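Local atomic coordinates of histidine--tRNA ligase (Staphylococcus aureus, PDB entry 1QE0), a protein that catalyses the ATP-dependent attachment of L-histidine to tRNA(His), releasing AMP and diphosphate, as a homodimeric class II aminoacyl-tRNA synthetase. Residues A[140-151]-A[302-310]. Residues are numbered along the deposited sequence; the frame is centred on the assembly and turned at random.
Sequences DAEVLAMVMHIY and TGIGFALSI
Phe306 drives its ring into the side of helix 140-151, where Val147 meets one face and Met146 and Ile150 its edge. Val147 CB lies over that face, 4.3 Å from Phe306 CE2 and offset toward the rim. Met146 SD instead sits at the ring edge, 4.9 Å from the centroid of the Phe306 ring and 83° off its normal, which defines an edge-on Met-aromatic contact. The first two torsions of Met146 are both extended, with CG anti to the backbone N, and carry SD out to that edge; the bend at chi3 then turns the terminal methyl. Ile150 CD1 meets the same rim, 3.8 Å from Phe306 CZ.

Toward the start of the helix, Val143 and Ile304 meet tip to tip. Ile304 is fully extended (chi1 -177°, with chi2 likewise anti), which brings its CD1 up to Val143 CG2 and also to within 3.8 Å of Asp140 CA. The Asp140 carboxylate flanks that methyl but spends its polar atoms elsewhere, in a salt bridge to Arg288 and hydrogen bonds to Tyr234 and Thr265. At the other end Tyr151 and Leu308 approach from opposite directions; Leu308 CD1 reaches Tyr151 CZ at 3.9 Å, oblique to the ring, while Ile150 CG2 lies 4.1 Å from the same Leu308 CD1.

Ile304, Phe306 and Leu308 alternate with Gly305 and Ala307, so one face of the strand supplies the contact. The segment axes run nearly parallel, 6° apart and 9.1 Å at closest approach, showing a helix laid lengthwise on the largely antiparallel sheet of the class II catalytic domain. Strand 302-309 is flanked by antiparallel strands 123-132 and 280-290; strand 265-272 extends the helix's footing through Phe267, and helix 231-245 packs against Leu144.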
loop_
_atom_site.group_PDB
_atom_site.type_symbol
_atom_site.label_atom_id
_atom_site.label_comp_id
_atom_site.label_asym_id
_atom_site.label_seq_id
_atom_site.Cartn_x
_atom_site.Cartn_y
_atom_site.Cartn_z
ATOM N N ASP A 140 -9.532 14.447 -18.113
ATOM C CA ASP A 140 -9.682 15.326 -16.975
ATOM C C ASP A 140 -10.916 14.891 -16.223
ATOM O O ASP A 140 -10.853 14.626 -15.021
ATOM C CB ASP A 140 -9.890 16.756 -17.457
ATOM C CG ASP A 140 -8.618 17.405 -17.902
ATOM O OD1 ASP A 140 -8.401 18.560 -17.511
ATOM O OD2 ASP A 140 -7.827 16.769 -18.622
ATOM N N ALA A 141 -12.040 14.796 -16.928
ATOM C CA ALA A 141 -13.277 14.371 -16.289
ATOM C C ALA A 141 -13.056 13.041 -15.559
ATOM O O ALA A 141 -13.462 12.907 -14.406
ATOM C CB ALA A 141 -14.411 14.256 -17.296
ATOM N N GLU A 142 -12.346 12.099 -16.182
ATOM C CA GLU A 142 -12.097 10.801 -15.539
ATOM C C GLU A 142 -11.355 10.933 -14.216
ATOM O O GLU A 142 -11.696 10.216 -13.252
ATOM C CB GLU A 142 -11.304 9.860 -16.436
ATOM C CG GLU A 142 -10.941 8.559 -15.756
ATOM C CD GLU A 142 -9.961 7.748 -16.566
ATOM O OE1 GLU A 142 -8.741 7.927 -16.346
ATOM O OE2 GLU A 142 -10.405 6.939 -17.414
ATOM N N VAL A 143 -10.350 11.824 -14.160
ATOM C CA VAL A 143 -9.637 11.980 -12.919
ATOM C C VAL A 143 -10.434 12.744 -11.901
ATOM O O VAL A 143 -10.265 12.502 -10.707
ATOM C CB VAL A 143 -8.232 12.559 -13.039
ATOM C CG1 VAL A 143 -7.579 12.190 -14.358
ATOM C CG2 VAL A 143 -8.215 14.000 -12.738
ATOM N N LEU A 144 -11.345 13.620 -12.348
ATOM C CA LEU A 144 -12.178 14.402 -11.397
ATOM C C LEU A 144 -13.297 13.559 -10.834
ATOM O O LEU A 144 -13.638 13.682 -9.670
ATOM C CB LEU A 144 -12.780 15.647 -12.019
ATOM C CG LEU A 144 -11.776 16.726 -12.390
ATOM C CD1 LEU A 144 -12.499 17.755 -13.222
ATOM C CD2 LEU A 144 -11.138 17.336 -11.178
ATOM N N ALA A 145 -13.885 12.720 -11.669
ATOM C CA ALA A 145 -14.934 11.828 -11.237
ATOM C C ALA A 145 -14.302 10.854 -10.221
ATOM O O ALA A 145 -14.937 10.471 -9.224
ATOM C CB ALA A 145 -15.458 11.079 -12.421
ATOM N N MET A 146 -13.038 10.487 -10.465
ATOM C CA MET A 146 -12.289 9.570 -9.595
ATOM C C MET A 146 -12.005 10.186 -8.215
ATOM O O MET A 146 -12.313 9.570 -7.183
ATOM C CB MET A 146 -10.961 9.163 -10.266
ATOM C CG MET A 146 -10.082 8.231 -9.437
ATOM S SD MET A 146 -8.356 8.236 -9.988
ATOM C CE MET A 146 -8.469 7.261 -11.363
ATOM N N VAL A 147 -11.424 11.394 -8.194
ATOM C CA VAL A 147 -11.094 12.041 -6.933
ATOM C C VAL A 147 -12.372 12.164 -6.113
ATOM O O VAL A 147 -12.330 12.100 -4.895
ATOM C CB VAL A 147 -10.352 13.394 -7.129
ATOM C CG1 VAL A 147 -11.180 14.343 -7.919
ATOM C CG2 VAL A 147 -10.009 14.020 -5.790
ATOM N N MET A 148 -13.519 12.227 -6.786
ATOM C CA MET A 148 -14.793 12.320 -6.093
ATOM C C MET A 148 -15.182 10.931 -5.620
ATOM O O MET A 148 -15.631 10.731 -4.480
ATOM C CB MET A 148 -15.857 12.835 -7.040
ATOM C CG MET A 148 -16.910 13.622 -6.339
ATOM S SD MET A 148 -16.226 15.180 -5.822
ATOM C CE MET A 148 -17.698 16.131 -5.817
ATOM N N HIS A 149 -14.986 9.959 -6.498
ATOM C CA HIS A 149 -15.315 8.590 -6.198
ATOM C C HIS A 149 -14.521 8.107 -4.978
ATOM O O HIS A 149 -15.094 7.542 -4.045
ATOM C CB HIS A 149 -15.039 7.726 -7.423
ATOM C CG HIS A 149 -15.636 6.360 -7.386
ATOM N ND1 HIS A 149 -15.446 5.409 -8.343
ATOM C CD2 HIS A 149 -16.426 5.760 -6.446
ATOM C CE1 HIS A 149 -16.063 4.297 -8.033
ATOM N NE2 HIS A 149 -16.666 4.480 -6.880
ATOM N N ILE A 150 -13.214 8.341 -4.959
ATOM C CA ILE A 150 -12.385 7.877 -3.838
ATOM C C ILE A 150 -13.011 8.215 -2.493
ATOM O O ILE A 150 -13.389 7.314 -1.729
ATOM C CB ILE A 150 -10.946 8.451 -3.908
ATOM C CG1 ILE A 150 -10.169 7.716 -4.996
ATOM C CG2 ILE A 150 -10.238 8.340 -2.560
ATOM C CD1 ILE A 150 -8.935 8.451 -5.462
ATOM N N TYR A 151 -13.173 9.515 -2.248
ATOM C CA TYR A 151 -13.726 10.017 -1.005
ATOM C C TYR A 151 -15.160 9.604 -0.761
ATOM O O TYR A 151 -15.529 9.281 0.369
ATOM C CB TYR A 151 -13.590 11.514 -0.946
ATOM C CG TYR A 151 -12.176 11.923 -0.833
ATOM C CD1 TYR A 151 -11.545 11.931 0.389
ATOM C CD2 TYR A 151 -11.469 12.308 -1.927
ATOM C CE1 TYR A 151 -10.231 12.323 0.519
ATOM C CE2 TYR A 151 -10.146 12.706 -1.820
ATOM C CZ TYR A 151 -9.535 12.715 -0.591
ATOM O OH TYR A 151 -8.233 13.141 -0.476
ATOM N N THR A 302 1.896 15.727 -22.184
ATOM C CA THR A 302 0.914 16.458 -21.390
ATOM C C THR A 302 0.528 15.487 -20.284
ATOM O O THR A 302 0.774 14.292 -20.407
ATOM C CB THR A 302 -0.351 16.821 -22.223
ATOM O OG1 THR A 302 -0.508 15.918 -23.336
ATOM C CG2 THR A 302 -0.245 18.216 -22.738
ATOM N N GLY A 303 -0.081 15.981 -19.217
ATOM C CA GLY A 303 -0.463 15.092 -18.136
ATOM C C GLY A 303 -1.270 15.765 -17.044
ATOM O O GLY A 303 -1.252 16.995 -16.914
ATOM N N ILE A 304 -1.971 14.953 -16.259
ATOM C CA ILE A 304 -2.799 15.427 -15.163
ATOM C C ILE A 304 -2.634 14.433 -14.039
ATOM O O ILE A 304 -2.461 13.233 -14.270
ATOM C CB ILE A 304 -4.324 15.476 -15.564
ATOM C CG1 ILE A 304 -5.190 16.046 -14.431
ATOM C CG2 ILE A 304 -4.814 14.107 -15.965
ATOM C CD1 ILE A 304 -6.638 16.069 -14.745
ATOM N N GLY A 305 -2.719 14.932 -12.820
ATOM C CA GLY A 305 -2.620 14.063 -11.671
ATOM C C GLY A 305 -3.089 14.803 -10.446
ATOM O O GLY A 305 -3.482 15.973 -10.544
ATOM N N PHE A 306 -3.039 14.131 -9.313
ATOM C CA PHE A 306 -3.429 14.716 -8.060
ATOM C C PHE A 306 -2.695 13.927 -7.002
ATOM O O PHE A 306 -2.023 12.945 -7.340
ATOM C CB PHE A 306 -4.950 14.653 -7.853
ATOM C CG PHE A 306 -5.542 13.254 -7.794
ATOM C CD1 PHE A 306 -5.538 12.531 -6.624
ATOM C CD2 PHE A 306 -6.204 12.726 -8.870
ATOM C CE1 PHE A 306 -6.188 11.314 -6.533
ATOM C CE2 PHE A 306 -6.858 11.511 -8.789
ATOM C CZ PHE A 306 -6.854 10.812 -7.634
ATOM N N ALA A 307 -2.759 14.382 -5.750
ATOM C CA ALA A 307 -2.117 13.707 -4.622
ATOM C C ALA A 307 -3.073 13.882 -3.492
ATOM O O ALA A 307 -3.755 14.880 -3.424
ATOM C CB ALA A 307 -0.816 14.326 -4.282
ATOM N N LEU A 308 -2.961 13.018 -2.509
ATOM C CA LEU A 308 -3.897 12.994 -1.423
ATOM C C LEU A 308 -3.155 12.367 -0.270
ATOM O O LEU A 308 -2.241 11.570 -0.488
ATOM C CB LEU A 308 -5.041 12.120 -1.928
ATOM C CG LEU A 308 -5.984 11.126 -1.261
ATOM C CD1 LEU A 308 -6.823 10.589 -2.374
ATOM C CD2 LEU A 308 -5.298 9.965 -0.574
ATOM N N SER A 309 -3.488 12.773 0.950
ATOM C CA SER A 309 -2.840 12.252 2.156
ATOM C C SER A 309 -3.737 11.260 2.832
ATOM O O SER A 309 -4.903 11.578 3.093
ATOM C CB SER A 309 -2.561 13.394 3.131
ATOM O OG SER A 309 -2.277 12.917 4.433
ATOM N N ILE A 310 -3.192 10.092 3.164
ATOM C CA ILE A 310 -3.987 9.071 3.844
ATOM C C ILE A 310 -4.272 9.522 5.279
ATOM O O ILE A 310 -5.372 9.315 5.832
ATOM C CB ILE A 310 -3.297 7.705 3.850
ATOM C CG1 ILE A 310 -3.111 7.200 2.409
ATOM C CG2 ILE A 310 -4.143 6.698 4.650
ATOM C CD1 ILE A 310 -4.401 6.851 1.740
#